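Local coordinates for uncharacterized protein (Cricetid herpesvirus 2, PDB 4ZKQ) that binds chemokines as a viral decoy receptor, probably keeping these host signals from their cellular receptors, at residues 105-110 / 117-122; 121-126 / 132-137. One frame throughout, in Å; residues are numbered along the deposited sequence.

From the N terminus, the chain passes through 105-110, turns back at 111-116, and returns as 117-122, where contact 1 closes that loop. The same strand, 117-125, then runs on to the turn at 127-131, and contact 2 closes this second reversal by pairing 121-126 with 132-137. The contacts therefore follow one another, neither nested nor crossed, and share F121 and V122. Contact 1 attaches strand 108-111, an edge of a four-stranded sheet, to strand 117-125, while contact 2 fixes 117-125 as the outermost strand of a seven-stranded sheet. Between them F136 packs against L107 and P119, and Q120 O probably accepts a hydrogen bond from F137 N.

Contact 1 of 2, residues 105-110 / 117-122; sequences SDLTVF and HVPQFV
V109 and H117 form an antiparallel hydrogen-bonded pair, the one beta bridge between the segments. V109 N donates to H117 O at 2.9 Å with an N-H...O angle of 158°, and H117 N returns a longer, more bent bond to V109 O at 3.1 Å. The two segments run at 115° to each other end to end; the bridge is not prolonged into a second pair, and weaker polar contacts take over. V118 CA makes a CA-H...O contact of 3.4 Å with L107 O. P119 CD lies 3.3 Å from the same oxygen; proline has no N-H to offer, and this buried carbonyl has no conventional partner in the model.

Apolar side chains make a second group of contacts. L107 holds CG anti to its own nitrogen (chi1 171°), which carries CD2 toward 117-122: it meets P119 CG at 3.7 Å and F121 CZ at 3.9 Å. Leucine suits this place because its branched end lets a single methyl touch both rings. H117 CE1 sits 3.5 Å from V109 CG2.

Polar ends are held separately. H117 ND1 is hydrogen-bonded to E115 O, which would restrain the ring's rotation, and T108 OG1 bonds to E116. V118, toward solvent, rests CG2 against S105 O.

Strand 108-111 is meanwhile paired on strand 147-152, through backbone bonds of T108 with R151 and F110 with V149. L107 touches W94 and V109 touches L90, both of strand 85-94, and F136 of strand 132-143 packs on both L107 and P119, so the junction lies where the two sheets come together.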
loop_
_atom_site.group_PDB
_atom_site.type_symbol
_atom_site.label_atom_id
_atom_site.label_comp_id
_atom_site.label_asym_id
_atom_site.label_seq_id
_atom_site.Cartn_x
_atom_site.Cartn_y
_atom_site.Cartn_z
ATOM N N SER A 105 -17.710 -14.915 16.544
ATOM C CA SER A 105 -16.661 -14.978 17.557
ATOM C C SER A 105 -15.544 -15.945 17.196
ATOM O O SER A 105 -14.500 -15.957 17.843
ATOM C CB SER A 105 -17.262 -15.378 18.905
ATOM O OG SER A 105 -18.210 -14.416 19.332
ATOM N N ASP A 106 -15.761 -16.761 16.171
ATOM C CA ASP A 106 -14.727 -17.676 15.700
ATOM C C ASP A 106 -13.697 -16.984 14.808
ATOM O O ASP A 106 -12.640 -17.545 14.520
ATOM C CB ASP A 106 -15.361 -18.838 14.935
ATOM C CG ASP A 106 -16.130 -19.782 15.838
ATOM O OD1 ASP A 106 -15.639 -20.076 16.949
ATOM O OD2 ASP A 106 -17.225 -20.222 15.437
ATOM N N LEU A 107 -14.021 -15.776 14.353
ATOM C CA LEU A 107 -13.105 -14.996 13.522
ATOM C C LEU A 107 -12.179 -14.151 14.380
ATOM O O LEU A 107 -12.639 -13.413 15.247
ATOM C CB LEU A 107 -13.889 -14.083 12.573
ATOM C CG LEU A 107 -13.093 -13.038 11.785
ATOM C CD1 LEU A 107 -12.198 -13.697 10.740
ATOM C CD2 LEU A 107 -14.042 -12.030 11.141
ATOM N N THR A 108 -10.878 -14.245 14.126
ATOM C CA THR A 108 -9.935 -13.313 14.721
ATOM C C THR A 108 -9.041 -12.691 13.652
ATOM O O THR A 108 -8.863 -13.241 12.563
ATOM C CB THR A 108 -9.060 -13.988 15.788
ATOM O OG1 THR A 108 -8.277 -15.022 15.181
ATOM C CG2 THR A 108 -9.933 -14.580 16.906
ATOM N N VAL A 109 -8.486 -11.530 13.974
ATOM C CA VAL A 109 -7.558 -10.863 13.086
ATOM C C VAL A 109 -6.462 -10.231 13.904
ATOM O O VAL A 109 -6.653 -9.930 15.081
ATOM C CB VAL A 109 -8.243 -9.768 12.225
ATOM C CG1 VAL A 109 -9.446 -10.323 11.505
ATOM C CG2 VAL A 109 -8.656 -8.570 13.074
ATOM N N PHE A 110 -5.306 -10.042 13.287
ATOM C CA PHE A 110 -4.278 -9.221 13.893
ATOM C C PHE A 110 -3.500 -8.479 12.824
ATOM O O PHE A 110 -3.609 -8.754 11.630
ATOM C CB PHE A 110 -3.336 -10.056 14.775
ATOM C CG PHE A 110 -2.679 -11.219 14.079
ATOM C CD1 PHE A 110 -3.342 -12.426 13.944
ATOM C CD2 PHE A 110 -1.384 -11.119 13.606
ATOM C CE1 PHE A 110 -2.734 -13.501 13.324
ATOM C CE2 PHE A 110 -0.770 -12.195 12.984
ATOM C CZ PHE A 110 -1.445 -13.386 12.847
ATOM N N HIS A 117 -7.456 -10.808 17.954
ATOM C CA HIS A 117 -8.701 -10.501 18.639
ATOM C C HIS A 117 -9.876 -10.757 17.715
ATOM O O HIS A 117 -9.717 -10.778 16.501
ATOM C CB HIS A 117 -8.718 -9.037 19.083
ATOM C CG HIS A 117 -8.873 -8.079 17.944
ATOM N ND1 HIS A 117 -7.850 -7.790 17.068
ATOM C CD2 HIS A 117 -9.944 -7.364 17.512
ATOM C CE1 HIS A 117 -8.275 -6.931 16.158
ATOM N NE2 HIS A 117 -9.541 -6.656 16.411
ATOM N N VAL A 118 -11.054 -10.931 18.294
ATOM C CA VAL A 118 -12.289 -10.946 17.524
ATOM C C VAL A 118 -12.608 -9.512 17.099
ATOM O O VAL A 118 -12.820 -8.658 17.961
ATOM C CB VAL A 118 -13.461 -11.517 18.342
ATOM C CG1 VAL A 118 -14.761 -11.449 17.558
ATOM C CG2 VAL A 118 -13.167 -12.947 18.764
ATOM N N PRO A 119 -12.654 -9.242 15.777
ATOM C CA PRO A 119 -12.861 -7.857 15.337
ATOM C C PRO A 119 -14.217 -7.335 15.760
ATOM O O PRO A 119 -15.105 -8.117 16.101
ATOM C CB PRO A 119 -12.759 -7.943 13.808
ATOM C CG PRO A 119 -13.116 -9.349 13.478
ATOM C CD PRO A 119 -12.621 -10.179 14.637
ATOM N N GLN A 120 -14.366 -6.020 15.756
ATOM C CA GLN A 120 -15.625 -5.400 16.115
ATOM C C GLN A 120 -16.613 -5.570 14.967
ATOM O O GLN A 120 -16.270 -5.314 13.813
ATOM C CB GLN A 120 -15.409 -3.931 16.432
ATOM C CG GLN A 120 -16.640 -3.222 16.917
ATOM C CD GLN A 120 -16.333 -1.834 17.415
ATOM O OE1 GLN A 120 -15.176 -1.490 17.674
ATOM N NE2 GLN A 120 -17.365 -1.018 17.542
ATOM N N PHE A 121 -17.824 -6.027 15.282
ATOM C CA PHE A 121 -18.861 -6.230 14.269
ATOM C C PHE A 121 -19.905 -5.128 14.312
ATOM O O PHE A 121 -20.225 -4.601 15.377
ATOM C CB PHE A 121 -19.552 -7.583 14.456
ATOM C CG PHE A 121 -18.795 -8.740 13.872
ATOM C CD1 PHE A 121 -17.678 -9.244 14.506
ATOM C CD2 PHE A 121 -19.208 -9.329 12.687
ATOM C CE1 PHE A 121 -16.983 -10.308 13.975
ATOM C CE2 PHE A 121 -18.517 -10.392 12.151
ATOM C CZ PHE A 121 -17.401 -10.884 12.797
ATOM N N VAL A 122 -20.426 -4.783 13.138
ATOM C CA VAL A 122 -21.510 -3.822 13.014
ATOM C C VAL A 122 -22.478 -4.287 11.940
ATOM O O VAL A 122 -22.136 -5.125 11.105
ATOM C CB VAL A 122 -21.013 -2.410 12.647
ATOM C CG1 VAL A 122 -20.245 -1.794 13.801
ATOM C CG2 VAL A 122 -20.156 -2.447 11.381
#

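Contact 2 of 2, residues 121-126 / 132-137; sequences FVTVQQ and MQRLFF
L135 O is approached by two hydrogens of 121-126: V122 N donates to it at 2.9 Å, nearly straight at 166°, and F121 CA adds a CA-H...O contact of 3.3 Å. L135 N answers to V122 O, and two residues on, the exchange recurs, with V124 N bonded to Q133 O at 3.0 Å and Q133 N to V124 O. These pairs alternate with the non-hydrogen-bonded pairs F121-F136, T123-R134 and Q125-M132, the regular alternation of antiparallel strands, here the two arms of a beta hairpin.

Side chains of the non-hydrogen-bonded pairs share one face. The R134 chain bends at chi2 (70°), folding its guanidinium across to the partner strand, where NH1 donates to T123 OG1 at 2.9 Å, the oxygen lying somewhat out of the guanidinium plane. F121 CB lies 3.5 Å above one guanidinium face, toward its rim, and E104 makes a salt bridge with NE. F136 CB stands over the centre of the F121 ring, a CH-pi contact of 3.7 Å to the centroid and only 10° off the normal; W94 meets that ring edge-to-face. Farther along, the bent M132 chain lays CE against the extended Q125 side chain, whose NE2 is hydrogen-bonded to G130 O.

On the other face, V124 CG2 packs on L135 CD1 at 3.7 Å, and V122 CG1 touches the edge of the F137 ring. Beta-branched valine favours extended backbone. Q133 turns its amide to that of Q126, whose NE2 bonds to D129.

The chemistry is thus divided: one face combines an aromatic pair with an arginine probably steadied by E104; the other is valine and leucine packing ending in two glutamine amides.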
loop_
_atom_site.group_PDB
_atom_site.type_symbol
_atom_site.label_atom_id
_atom_site.label_comp_id
_atom_site.label_asym_id
_atom_site.label_seq_id
_atom_site.Cartn_x
_atom_site.Cartn_y
_atom_site.Cartn_z
ATOM N N PHE A 121 -17.824 -6.027 15.282
ATOM C CA PHE A 121 -18.861 -6.230 14.269
ATOM C C PHE A 121 -19.905 -5.128 14.312
ATOM O O PHE A 121 -20.225 -4.601 15.377
ATOM C CB PHE A 121 -19.552 -7.583 14.456
ATOM C CG PHE A 121 -18.795 -8.740 13.872
ATOM C CD1 PHE A 121 -17.678 -9.244 14.506
ATOM C CD2 PHE A 121 -19.208 -9.329 12.687
ATOM C CE1 PHE A 121 -16.983 -10.308 13.975
ATOM C CE2 PHE A 121 -18.517 -10.392 12.151
ATOM C CZ PHE A 121 -17.401 -10.884 12.797
ATOM N N VAL A 122 -20.426 -4.783 13.138
ATOM C CA VAL A 122 -21.510 -3.822 13.014
ATOM C C VAL A 122 -22.478 -4.287 11.940
ATOM O O VAL A 122 -22.136 -5.125 11.105
ATOM C CB VAL A 122 -21.013 -2.410 12.647
ATOM C CG1 VAL A 122 -20.245 -1.794 13.801
ATOM C CG2 VAL A 122 -20.156 -2.447 11.381
ATOM N N THR A 123 -23.688 -3.745 11.978
ATOM C CA THR A 123 -24.634 -3.908 10.890
ATOM C C THR A 123 -24.849 -2.542 10.274
ATOM O O THR A 123 -25.039 -1.559 10.995
ATOM C CB THR A 123 -25.972 -4.503 11.367
ATOM O OG1 THR A 123 -25.728 -5.765 11.999
ATOM C CG2 THR A 123 -26.925 -4.699 10.193
ATOM N N VAL A 124 -24.788 -2.473 8.948
ATOM C CA VAL A 124 -25.045 -1.227 8.234
ATOM C C VAL A 124 -26.070 -1.473 7.132
ATOM O O VAL A 124 -26.249 -2.606 6.686
ATOM C CB VAL A 124 -23.759 -0.634 7.609
ATOM C CG1 VAL A 124 -22.738 -0.283 8.689
ATOM C CG2 VAL A 124 -23.161 -1.598 6.595
ATOM N N GLN A 125 -26.733 -0.404 6.703
ATOM C CA GLN A 125 -27.668 -0.466 5.586
ATOM C C GLN A 125 -27.003 0.021 4.311
ATOM O O GLN A 125 -26.454 1.119 4.280
ATOM C CB GLN A 125 -28.909 0.377 5.867
ATOM C CG GLN A 125 -29.912 0.361 4.724
ATOM C CD GLN A 125 -31.293 0.813 5.145
ATOM O OE1 GLN A 125 -31.450 1.829 5.821
ATOM N NE2 GLN A 125 -32.307 0.048 4.756
ATOM N N GLN A 126 -27.066 -0.792 3.262
ATOM C CA GLN A 126 -26.467 -0.434 1.979
ATOM C C GLN A 126 -27.464 0.391 1.160
ATOM O O GLN A 126 -28.435 -0.159 0.649
ATOM C CB GLN A 126 -26.045 -1.692 1.212
ATOM C CG GLN A 126 -25.179 -1.405 -0.002
ATOM C CD GLN A 126 -24.613 -2.664 -0.628
ATOM O OE1 GLN A 126 -23.399 -2.805 -0.780
ATOM N NE2 GLN A 126 -25.490 -3.584 -0.999
ATOM N N MET A 132 -29.380 -5.022 4.263
ATOM C CA MET A 132 -28.564 -5.001 5.470
ATOM C C MET A 132 -27.267 -5.759 5.220
ATOM O O MET A 132 -27.234 -6.693 4.420
ATOM C CB MET A 132 -29.314 -5.620 6.651
ATOM C CG MET A 132 -30.558 -4.857 7.079
ATOM S SD MET A 132 -30.194 -3.180 7.624
ATOM C CE MET A 132 -31.049 -2.248 6.372
ATOM N N GLN A 133 -26.202 -5.351 5.902
ATOM C CA GLN A 133 -24.912 -6.020 5.780
ATOM C C GLN A 133 -24.220 -6.133 7.125
ATOM O O GLN A 133 -24.210 -5.191 7.911
ATOM C CB GLN A 133 -24.007 -5.275 4.804
ATOM C CG GLN A 133 -24.564 -5.175 3.397
ATOM C CD GLN A 133 -23.581 -4.543 2.435
ATOM O OE1 GLN A 133 -22.845 -3.625 2.801
ATOM N NE2 GLN A 133 -23.555 -5.036 1.201
ATOM N N ARG A 134 -23.649 -7.304 7.373
ATOM C CA ARG A 134 -22.852 -7.544 8.561
ATOM C C ARG A 134 -21.375 -7.355 8.217
ATOM O O ARG A 134 -20.835 -8.066 7.366
ATOM C CB ARG A 134 -23.114 -8.952 9.091
ATOM C CG ARG A 134 -22.622 -9.204 10.497
ATOM C CD ARG A 134 -23.456 -8.448 11.526
ATOM N NE ARG A 134 -23.086 -8.839 12.881
ATOM C CZ ARG A 134 -23.244 -8.085 13.964
ATOM N NH1 ARG A 134 -23.770 -6.871 13.873
ATOM N NH2 ARG A 134 -22.870 -8.555 15.145
ATOM N N LEU A 135 -20.733 -6.388 8.869
ATOM C CA LEU A 135 -19.322 -6.096 8.629
ATOM C C LEU A 135 -18.491 -6.266 9.892
ATOM O O LEU A 135 -18.993 -6.067 10.998
ATOM C CB LEU A 135 -19.146 -4.668 8.119
ATOM C CG LEU A 135 -19.916 -4.261 6.864
ATOM C CD1 LEU A 135 -19.681 -2.794 6.564
ATOM C CD2 LEU A 135 -19.520 -5.118 5.683
ATOM N N PHE A 136 -17.218 -6.616 9.722
ATOM C CA PHE A 136 -16.270 -6.577 10.830
ATOM C C PHE A 136 -15.127 -5.626 10.478
ATOM O O PHE A 136 -14.822 -5.425 9.303
ATOM C CB PHE A 136 -15.736 -7.977 11.165
ATOM C CG PHE A 136 -14.975 -8.648 10.045
ATOM C CD1 PHE A 136 -13.610 -8.455 9.896
ATOM C CD2 PHE A 136 -15.620 -9.514 9.174
ATOM C CE1 PHE A 136 -12.910 -9.087 8.881
ATOM C CE2 PHE A 136 -14.932 -10.143 8.152
ATOM C CZ PHE A 136 -13.574 -9.936 8.010
ATOM N N PHE A 137 -14.513 -5.020 11.487
ATOM C CA PHE A 137 -13.388 -4.129 11.224
ATOM C C PHE A 137 -12.347 -4.081 12.332
ATOM O O PHE A 137 -12.598 -4.481 13.474
ATOM C CB PHE A 137 -13.901 -2.708 10.939
ATOM C CG PHE A 137 -14.512 -2.024 12.133
ATOM C CD1 PHE A 137 -15.861 -2.159 12.409
ATOM C CD2 PHE A 137 -13.739 -1.224 12.966
ATOM C CE1 PHE A 137 -16.429 -1.523 13.504
ATOM C CE2 PHE A 137 -14.306 -0.583 14.066
ATOM C CZ PHE A 137 -15.653 -0.738 14.327
#